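Local structure of peptide chain release factor RF2 (Thermus thermophilus, 2IHR) at residues Ile117-Pro122 / Tyr166-Val171; Gly126-Asp131 / Pro192-Ala197; Thr326-His331 / Met342-Ala347. The protein directs the termination of translation at the stop codons UGA and UAA, releasing the finished peptide from the ribosome through its GGQ motif. All blocks are in the same frame, centred on the assembly; numbering follows the deposited sequence.

Interactions 1 and 3 lie on the same mixed sheet: interaction 1 pairs two strands within it, while interaction 3 packs a C-terminal helix against one of its two outermost strands, 329-330. Their centres are about 22 Å apart, with nearest atoms about 9 Å apart. Interaction 2 follows directly from interaction 1, because strand 115-122 leads into helix 127-145, and the two touch where P122 CB meets A129 O at 3.4 Å; their centres are about 21 Å apart. Interaction 2 carries the SPF motif, the stop-codon-reading tripeptide of RF2. It does not touch interaction 3: the centres are about 26 Å apart and the nearest atoms about 15 Å.

Interaction 1 (Ile117-Pro122 / Tyr166-Val171); sequences ILTIQP and YAQILV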
loop_
_atom_site.group_PDB
_atom_site.type_symbol
_atom_site.label_atom_id
_atom_site.label_comp_id
_atom_site.label_asym_id
_atom_site.label_seq_id
_atom_site.Cartn_x
_atom_site.Cartn_y
_atom_site.Cartn_z
ATOM N N ILE A 117 5.295 4.782 -1.174
ATOM C CA ILE A 117 6.731 4.733 -1.473
ATOM C C ILE A 117 7.073 3.249 -1.379
ATOM O O ILE A 117 7.108 2.670 -0.278
ATOM C CB ILE A 117 7.568 5.471 -0.435
ATOM C CG1 ILE A 117 7.115 6.930 -0.353
ATOM C CG2 ILE A 117 9.063 5.337 -0.794
ATOM C CD1 ILE A 117 7.596 7.661 0.891
ATOM N N LEU A 118 7.264 2.644 -2.553
ATOM C CA LEU A 118 7.569 1.221 -2.704
ATOM C C LEU A 118 9.025 1.064 -3.154
ATOM O O LEU A 118 9.489 1.764 -4.088
ATOM C CB LEU A 118 6.582 0.601 -3.709
ATOM C CG LEU A 118 6.712 -0.889 -4.126
ATOM C CD1 LEU A 118 5.323 -1.547 -4.251
ATOM C CD2 LEU A 118 7.505 -0.979 -5.430
ATOM N N THR A 119 9.749 0.168 -2.467
ATOM C CA THR A 119 11.176 -0.045 -2.762
ATOM C C THR A 119 11.504 -1.520 -2.991
ATOM O O THR A 119 11.073 -2.383 -2.225
ATOM C CB THR A 119 12.073 0.435 -1.579
ATOM O OG1 THR A 119 11.590 1.679 -1.065
ATOM C CG2 THR A 119 13.518 0.596 -2.034
ATOM N N ILE A 120 12.324 -1.795 -3.999
ATOM C CA ILE A 120 12.718 -3.158 -4.375
ATOM C C ILE A 120 14.219 -3.346 -4.433
ATOM O O ILE A 120 14.932 -2.544 -5.023
ATOM C CB ILE A 120 12.152 -3.523 -5.775
ATOM C CG1 ILE A 120 10.616 -3.538 -5.718
ATOM C CG2 ILE A 120 12.632 -4.911 -6.214
ATOM C CD1 ILE A 120 9.949 -3.052 -6.957
ATOM N N GLN A 121 14.716 -4.407 -3.813
ATOM C CA GLN A 121 16.143 -4.690 -3.869
ATOM C C GLN A 121 16.289 -6.168 -4.077
ATOM O O GLN A 121 15.526 -6.930 -3.513
ATOM C CB GLN A 121 16.811 -4.281 -2.558
ATOM C CG GLN A 121 16.989 -2.779 -2.431
ATOM C CD GLN A 121 17.610 -2.354 -1.129
ATOM O OE1 GLN A 121 16.955 -2.315 -0.077
ATOM N NE2 GLN A 121 18.890 -2.024 -1.188
ATOM N N PRO A 122 17.214 -6.598 -4.936
ATOM C CA PRO A 122 17.326 -8.059 -5.090
ATOM C C PRO A 122 17.823 -8.738 -3.790
ATOM O O PRO A 122 18.292 -8.086 -2.877
ATOM C CB PRO A 122 18.317 -8.240 -6.254
ATOM C CG PRO A 122 19.060 -6.907 -6.364
ATOM C CD PRO A 122 18.022 -5.864 -5.930
ATOM N N TYR A 166 18.595 -1.950 -7.488
ATOM C CA TYR A 166 17.775 -1.191 -6.570
ATOM C C TYR A 166 16.791 -0.336 -7.378
ATOM O O TYR A 166 17.065 0.070 -8.519
ATOM C CB TYR A 166 18.690 -0.332 -5.701
ATOM C CG TYR A 166 18.006 0.657 -4.782
ATOM C CD1 TYR A 166 17.404 1.816 -5.298
ATOM C CD2 TYR A 166 17.906 0.411 -3.399
ATOM C CE1 TYR A 166 16.712 2.699 -4.478
ATOM C CE2 TYR A 166 17.207 1.296 -2.553
ATOM C CZ TYR A 166 16.607 2.437 -3.115
ATOM O OH TYR A 166 15.865 3.311 -2.344
ATOM N N ALA A 167 15.625 -0.092 -6.800
ATOM C CA ALA A 167 14.620 0.728 -7.458
ATOM C C ALA A 167 13.712 1.208 -6.371
ATOM O O ALA A 167 13.487 0.494 -5.407
ATOM C CB ALA A 167 13.836 -0.081 -8.486
ATOM N N GLN A 168 13.230 2.443 -6.509
ATOM C CA GLN A 168 12.314 3.051 -5.544
ATOM C C GLN A 168 11.353 4.025 -6.222
ATOM O O GLN A 168 11.763 5.024 -6.796
ATOM C CB GLN A 168 13.081 3.783 -4.455
ATOM C CG GLN A 168 12.152 4.545 -3.548
ATOM C CD GLN A 168 12.894 5.253 -2.478
ATOM O OE1 GLN A 168 13.583 6.253 -2.732
ATOM N NE2 GLN A 168 12.793 4.731 -1.259
ATOM N N ILE A 169 10.064 3.722 -6.122
ATOM C CA ILE A 169 9.046 4.537 -6.751
ATOM C C ILE A 169 8.026 5.168 -5.815
ATOM O O ILE A 169 7.888 4.794 -4.643
ATOM C CB ILE A 169 8.303 3.738 -7.809
ATOM C CG1 ILE A 169 7.436 2.651 -7.151
ATOM C CG2 ILE A 169 9.314 3.127 -8.757
ATOM C CD1 ILE A 169 6.428 1.925 -8.130
ATOM N N LEU A 170 7.320 6.150 -6.373
ATOM C CA LEU A 170 6.310 6.902 -5.662
ATOM C C LEU A 170 5.074 6.726 -6.506
ATOM O O LEU A 170 5.044 7.126 -7.695
ATOM C CB LEU A 170 6.719 8.367 -5.605
ATOM C CG LEU A 170 5.795 9.363 -4.905
ATOM C CD1 LEU A 170 5.540 8.946 -3.509
ATOM C CD2 LEU A 170 6.440 10.714 -4.963
ATOM N N VAL A 171 4.068 6.098 -5.893
ATOM C CA VAL A 171 2.820 5.787 -6.563
ATOM C C VAL A 171 1.788 6.710 -5.988
ATOM O O VAL A 171 1.417 6.595 -4.816
ATOM C CB VAL A 171 2.441 4.271 -6.335
ATOM C CG1 VAL A 171 1.054 3.929 -6.949
ATOM C CG2 VAL A 171 3.514 3.393 -6.964
#
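A167 O accepts I120 N at 2.9 Å in a nearly straight bond (175°) and also a CA-H...O contact from T119, whose methyl CG2 lies close by. A167 N returns a bond to I120 O, which completes one hydrogen-bonded antiparallel pair. L118 and I169 form the next such pair, with I169 N reaching L118 O at 2.9 Å. Between them T119 faces Q168 as a non-hydrogen-bonded pair, and here the side chains supply the link. Q168 holds CG anti to its backbone N (chi1 173°) and runs on extended, which carries its amide over to T119; NE2 donates to T119 OG1 at 3.3 Å, with the hydroxyl lying close to the amide plane. The aliphatic CG2 of I117 runs alongside this amide, 3.8 Å from Q168 NE2. T119 CG2 turns the other way and meets Y166 OH at 3.6 Å. Farther along, the chain of Q121 reaches the rim of the Y166 ring, NE2 lying in the ring plane 3.4 Å from CD2, with amide and ring planes steeply inclined (76°). On the reverse face L118 CD2 packs on I169 CG1 at 4.0 Å, and L118, I120 and I169 all touch helix 127-145. I117, Q168 and L170 touch helix 268-294 instead, so the paired strands form a layer between two helices. Backbone bonds therefore fix the alignment of this strand pair, while the side chains make its two surfaces chemically unlike: aliphatic beneath helix 127-145, mixed polar and apolar on the other, where a glutamine-threonine bond ties the strands a second time.

Interaction 2 (Gly126-Asp131 / Pro192-Ala197); sequences GTEACD and PSPFDA
T127, where the chain enters helix 127-145, lays its methyl over one face of the F195 ring: CG2 lies 4.0 Å from the ring centroid and 20° off the normal, a CH-pi contact displaced toward the CD2-CE2 rim. With OG1 beside the backbone N (chi1 -41°), the methyl is left anti to that nitrogen and over the ring. The opposite face of the same ring is covered from within its own loop by P194, whose CG sits 3.8 Å above the ring plane over the centre, so the phenyl group is clamped between a threonine and a proline. E128 comes next and bends at chi2, so that its aliphatic part rests on S193, with CG 3.2 Å from S193 OG, while OE1 passes P194 CD at 3.4 Å. The charge of E128 is met elsewhere, in a salt bridge from OE1 to R191, and its side chain also touches H202 and S204 of strand 201-213. One turn further on, D131 approaches the F195 ring at its edge and in its plane, CB standing 3.9 Å from CE2. Its carboxylate continues past the ring to the same R191, which thus bridges two acids of one helix face and probably offsets their mutual repulsion. The loop keeps its shape through a type I turn from S193 to D196, closed by D196 N bonding S193 O at 3.2 Å; a weak bond from F195 N to S193 OG, in the manner of an ST turn, tightens its start. S193, P194 and F195 are the SPF tripeptide of bacterial RF2, the signature by which this class of release factor reads stop codons, carried on the loop between strands 185-190 and 201-213 and held here against the helix start.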
loop_
_atom_site.group_PDB
_atom_site.type_symbol
_atom_site.label_atom_id
_atom_site.label_comp_id
_atom_site.label_asym_id
_atom_site.label_seq_id
_atom_site.Cartn_x
_atom_site.Cartn_y
_atom_site.Cartn_z
ATOM N N GLY A 126 21.810 -14.006 -7.482
ATOM C CA GLY A 126 22.771 -13.438 -8.420
ATOM C C GLY A 126 22.162 -12.657 -9.563
ATOM O O GLY A 126 21.316 -11.815 -9.330
ATOM N N THR A 127 22.556 -12.915 -10.801
ATOM C CA THR A 127 21.971 -12.137 -11.879
ATOM C C THR A 127 20.475 -12.398 -11.956
ATOM O O THR A 127 19.696 -11.483 -12.288
ATOM C CB THR A 127 22.581 -12.482 -13.227
ATOM O OG1 THR A 127 23.990 -12.641 -13.071
ATOM C CG2 THR A 127 22.293 -11.356 -14.241
ATOM N N GLU A 128 20.083 -13.647 -11.661
ATOM C CA GLU A 128 18.677 -14.032 -11.681
ATOM C C GLU A 128 17.884 -13.105 -10.764
ATOM O O GLU A 128 16.779 -12.664 -11.119
ATOM C CB GLU A 128 18.495 -15.474 -11.212
ATOM C CG GLU A 128 18.093 -16.480 -12.285
ATOM C CD GLU A 128 16.656 -16.313 -12.840
ATOM O OE1 GLU A 128 16.484 -15.569 -13.845
ATOM O OE2 GLU A 128 15.708 -16.931 -12.283
ATOM N N ALA A 129 18.439 -12.792 -9.592
ATOM C CA ALA A 129 17.722 -11.903 -8.685
ATOM C C ALA A 129 17.546 -10.437 -9.164
ATOM O O ALA A 129 16.607 -9.741 -8.761
ATOM C CB ALA A 129 18.374 -11.936 -7.287
ATOM N N CYS A 130 18.434 -9.961 -10.017
ATOM C CA CYS A 130 18.327 -8.585 -10.482
ATOM C C CYS A 130 17.225 -8.507 -11.531
ATOM O O CYS A 130 16.469 -7.533 -11.592
ATOM C CB CYS A 130 19.668 -8.084 -11.084
ATOM S SG CYS A 130 21.116 -8.125 -9.969
ATOM N N ASP A 131 17.151 -9.544 -12.352
ATOM C CA ASP A 131 16.139 -9.625 -13.388
ATOM C C ASP A 131 14.771 -9.693 -12.686
ATOM O O ASP A 131 13.831 -8.966 -13.045
ATOM C CB ASP A 131 16.417 -10.871 -14.250
ATOM C CG ASP A 131 15.544 -10.946 -15.505
ATOM O OD1 ASP A 131 15.265 -9.890 -16.124
ATOM O OD2 ASP A 131 15.157 -12.084 -15.881
ATOM N N PRO A 192 13.813 -21.798 -14.670
ATOM C CA PRO A 192 15.197 -21.987 -15.123
ATOM C C PRO A 192 15.726 -20.591 -15.599
ATOM O O PRO A 192 15.028 -19.833 -16.298
ATOM C CB PRO A 192 15.064 -23.035 -16.240
ATOM C CG PRO A 192 13.579 -22.933 -16.690
ATOM C CD PRO A 192 12.879 -22.710 -15.365
ATOM N N SER A 193 16.950 -20.248 -15.204
ATOM C CA SER A 193 17.528 -18.948 -15.541
ATOM C C SER A 193 17.939 -18.717 -16.985
ATOM O O SER A 193 18.591 -19.563 -17.589
ATOM C CB SER A 193 18.755 -18.687 -14.645
ATOM O OG SER A 193 19.458 -17.493 -15.001
ATOM N N PRO A 194 17.554 -17.564 -17.569
ATOM C CA PRO A 194 17.991 -17.363 -18.954
ATOM C C PRO A 194 19.519 -17.295 -18.967
ATOM O O PRO A 194 20.152 -17.657 -19.943
ATOM C CB PRO A 194 17.353 -16.026 -19.352
ATOM C CG PRO A 194 17.041 -15.330 -18.021
ATOM C CD PRO A 194 16.633 -16.496 -17.132
ATOM N N PHE A 195 20.100 -16.870 -17.849
ATOM C CA PHE A 195 21.548 -16.731 -17.706
ATOM C C PHE A 195 22.392 -18.006 -17.501
ATOM O O PHE A 195 23.616 -17.944 -17.575
ATOM C CB PHE A 195 21.805 -15.735 -16.588
ATOM C CG PHE A 195 20.986 -14.502 -16.723
ATOM C CD1 PHE A 195 21.013 -13.769 -17.917
ATOM C CD2 PHE A 195 20.109 -14.113 -15.714
ATOM C CE1 PHE A 195 20.178 -12.676 -18.108
ATOM C CE2 PHE A 195 19.262 -13.012 -15.892
ATOM C CZ PHE A 195 19.300 -12.296 -17.098
ATOM N N ASP A 196 21.749 -19.147 -17.239
ATOM C CA ASP A 196 22.447 -20.424 -17.050
ATOM C C ASP A 196 22.023 -21.381 -18.155
ATOM O O ASP A 196 20.850 -21.723 -18.265
ATOM C CB ASP A 196 22.139 -21.047 -15.669
ATOM C CG ASP A 196 22.540 -22.529 -15.572
ATOM O OD1 ASP A 196 23.083 -23.077 -16.551
ATOM O OD2 ASP A 196 22.307 -23.167 -14.514
ATOM N N ALA A 197 23.000 -21.811 -18.953
ATOM C CA ALA A 197 22.780 -22.716 -20.071
ATOM C C ALA A 197 22.059 -24.018 -19.727
ATOM O O ALA A 197 21.242 -24.492 -20.522
ATOM C CB ALA A 197 24.106 -23.014 -20.756
#

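Interaction 3 (Thr326-His331 / Met342-Ala347); sequences TGLMRH and MDLIWA
R330 turns its CB toward helix 342-353 and continues beside the D343 side chain, which comes to meet it from the opposite direction. CG lies 3.9 Å from D343 OD2, and CD closes to 3.4 Å from the same oxygen, so the aliphatic part of the arginine brushes the carboxylate before the charged end is reached. A bend at chi3 (55°) then swings the guanidinium round, and NH1 meets D343 OD1 at 3.1 Å. This is a salt bridge whose hydrogen bond is weak, the N-H pointing well off the oxygen (133°) and the two flat groups inclined at 70° instead of lying coplanar. The other terminal nitrogen, NH2, is engaged by D332 and D340, so three acids share one buried arginine. A leucine in place of R330 would probably leave the carboxylates of D343, D332 and D340 gathered without the positive charge that now lies among them. Beside this charged cluster the contact is mostly apolar. L328 drives its side chain against the helix, CD1 packing on L344 CD2 at 3.5 Å and on A347 CB at 4.1 Å. L344 in turn leans on V336 of helix 333-336, a helix that R330 also touches. At the far end T326 sits over A347, its methyl CG2 3.9 Å from A347 CB and its hydroxyl OG1 2.7 Å from A347 O. D343 lies in the first turn of its helix, where the helix end would also be expected to stabilise a negative charge. The helix is thus joined to edge strand 329-330 and the turn before it by a leucine-lined seam, with an arginine at one end whose charge is divided among several acids and so does not rest on D343 alone.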
loop_
_atom_site.group_PDB
_atom_site.type_symbol
_atom_site.label_atom_id
_atom_site.label_comp_id
_atom_site.label_asym_id
_atom_site.label_seq_id
_atom_site.Cartn_x
_atom_site.Cartn_y
_atom_site.Cartn_z
ATOM N N THR A 326 -2.105 -15.755 2.709
ATOM C CA THR A 326 -3.502 -15.776 2.349
ATOM C C THR A 326 -3.921 -17.140 1.823
ATOM O O THR A 326 -5.047 -17.613 2.020
ATOM C CB THR A 326 -3.661 -14.681 1.302
ATOM O OG1 THR A 326 -4.721 -13.800 1.685
ATOM C CG2 THR A 326 -3.861 -15.252 -0.072
ATOM N N GLY A 327 -3.011 -17.818 1.149
ATOM C CA GLY A 327 -3.383 -19.113 0.636
ATOM C C GLY A 327 -3.893 -19.084 -0.805
ATOM O O GLY A 327 -3.970 -20.162 -1.429
ATOM N N LEU A 328 -4.176 -17.869 -1.342
ATOM C CA LEU A 328 -4.712 -17.652 -2.697
ATOM C C LEU A 328 -3.795 -18.203 -3.753
ATOM O O LEU A 328 -2.628 -17.835 -3.822
ATOM C CB LEU A 328 -4.857 -16.166 -2.951
ATOM C CG LEU A 328 -5.971 -15.554 -3.817
ATOM C CD1 LEU A 328 -5.609 -14.124 -4.080
ATOM C CD2 LEU A 328 -6.144 -16.235 -5.098
ATOM N N MET A 329 -4.295 -19.105 -4.575
ATOM C CA MET A 329 -3.446 -19.635 -5.623
ATOM C C MET A 329 -4.060 -19.297 -6.988
ATOM O O MET A 329 -5.245 -19.542 -7.220
ATOM C CB MET A 329 -3.264 -21.148 -5.448
ATOM C CG MET A 329 -3.393 -21.914 -6.725
ATOM S SD MET A 329 -2.163 -23.139 -6.870
ATOM C CE MET A 329 -3.059 -24.493 -7.527
ATOM N N ARG A 330 -3.236 -18.730 -7.866
ATOM C CA ARG A 330 -3.612 -18.317 -9.230
ATOM C C ARG A 330 -2.819 -19.082 -10.290
ATOM O O ARG A 330 -1.607 -19.235 -10.168
ATOM C CB ARG A 330 -3.343 -16.807 -9.419
ATOM C CG ARG A 330 -4.348 -15.950 -8.741
ATOM C CD ARG A 330 -4.296 -14.542 -9.190
ATOM N NE ARG A 330 -4.435 -14.345 -10.638
ATOM C CZ ARG A 330 -4.479 -13.143 -11.213
ATOM N NH1 ARG A 330 -4.412 -12.027 -10.489
ATOM N NH2 ARG A 330 -4.549 -13.047 -12.517
ATOM N N HIS A 331 -3.497 -19.507 -11.355
ATOM C CA HIS A 331 -2.851 -20.272 -12.420
ATOM C C HIS A 331 -2.351 -19.502 -13.624
ATOM O O HIS A 331 -1.802 -20.090 -14.560
ATOM C CB HIS A 331 -3.777 -21.378 -12.883
ATOM C CG HIS A 331 -3.604 -22.646 -12.109
ATOM N ND1 HIS A 331 -4.448 -23.014 -11.072
ATOM C CD2 HIS A 331 -2.623 -23.587 -12.159
ATOM C CE1 HIS A 331 -3.993 -24.130 -10.524
ATOM N NE2 HIS A 331 -2.888 -24.495 -11.164
ATOM N N MET A 342 -5.360 -7.109 -7.881
ATOM C CA MET A 342 -6.422 -6.912 -6.929
ATOM C C MET A 342 -6.858 -8.044 -6.043
ATOM O O MET A 342 -7.070 -7.850 -4.851
ATOM C CB MET A 342 -7.633 -6.314 -7.636
ATOM C CG MET A 342 -7.420 -4.873 -8.068
ATOM S SD MET A 342 -6.768 -3.778 -6.757
ATOM C CE MET A 342 -7.774 -4.194 -5.352
ATOM N N ASP A 343 -7.009 -9.232 -6.589
ATOM C CA ASP A 343 -7.501 -10.331 -5.770
ATOM C C ASP A 343 -6.486 -10.804 -4.749
ATOM O O ASP A 343 -6.856 -11.358 -3.705
ATOM C CB ASP A 343 -8.003 -11.480 -6.668
ATOM C CG ASP A 343 -6.884 -12.231 -7.415
ATOM O OD1 ASP A 343 -5.804 -11.663 -7.724
ATOM O OD2 ASP A 343 -7.116 -13.434 -7.718
ATOM N N LEU A 344 -5.209 -10.563 -5.042
ATOM C CA LEU A 344 -4.135 -10.939 -4.143
ATOM C C LEU A 344 -4.067 -9.903 -3.037
ATOM O O LEU A 344 -3.740 -10.207 -1.885
ATOM C CB LEU A 344 -2.803 -11.018 -4.915
ATOM C CG LEU A 344 -2.545 -12.360 -5.648
ATOM C CD1 LEU A 344 -1.431 -12.174 -6.645
ATOM C CD2 LEU A 344 -2.222 -13.484 -4.594
ATOM N N ILE A 345 -4.395 -8.670 -3.388
ATOM C CA ILE A 345 -4.392 -7.593 -2.417
ATOM C C ILE A 345 -5.538 -7.719 -1.405
ATOM O O ILE A 345 -5.283 -7.873 -0.202
ATOM C CB ILE A 345 -4.470 -6.245 -3.127
ATOM C CG1 ILE A 345 -3.139 -5.972 -3.865
ATOM C CG2 ILE A 345 -4.782 -5.126 -2.104
ATOM C CD1 ILE A 345 -3.207 -4.667 -4.717
ATOM N N TRP A 346 -6.793 -7.664 -1.865
ATOM C CA TRP A 346 -7.925 -7.797 -0.939
ATOM C C TRP A 346 -7.674 -8.921 0.037
ATOM O O TRP A 346 -7.918 -8.805 1.221
ATOM C CB TRP A 346 -9.218 -8.109 -1.673
ATOM C CG TRP A 346 -9.720 -6.952 -2.433
ATOM C CD1 TRP A 346 -10.041 -6.911 -3.788
ATOM C CD2 TRP A 346 -9.815 -5.607 -1.956
ATOM N NE1 TRP A 346 -10.301 -5.614 -4.162
ATOM C CE2 TRP A 346 -10.172 -4.791 -3.069
ATOM C CE3 TRP A 346 -9.628 -5.006 -0.701
ATOM C CZ2 TRP A 346 -10.339 -3.405 -2.965
ATOM C CZ3 TRP A 346 -9.790 -3.609 -0.595
ATOM C CH2 TRP A 346 -10.143 -2.831 -1.730
ATOM N N ALA A 347 -7.170 -10.021 -0.476
ATOM C CA ALA A 347 -6.927 -11.177 0.358
ATOM C C ALA A 347 -5.872 -10.903 1.377
ATOM O O ALA A 347 -5.921 -11.449 2.454
ATOM C CB ALA A 347 -6.526 -12.380 -0.502
#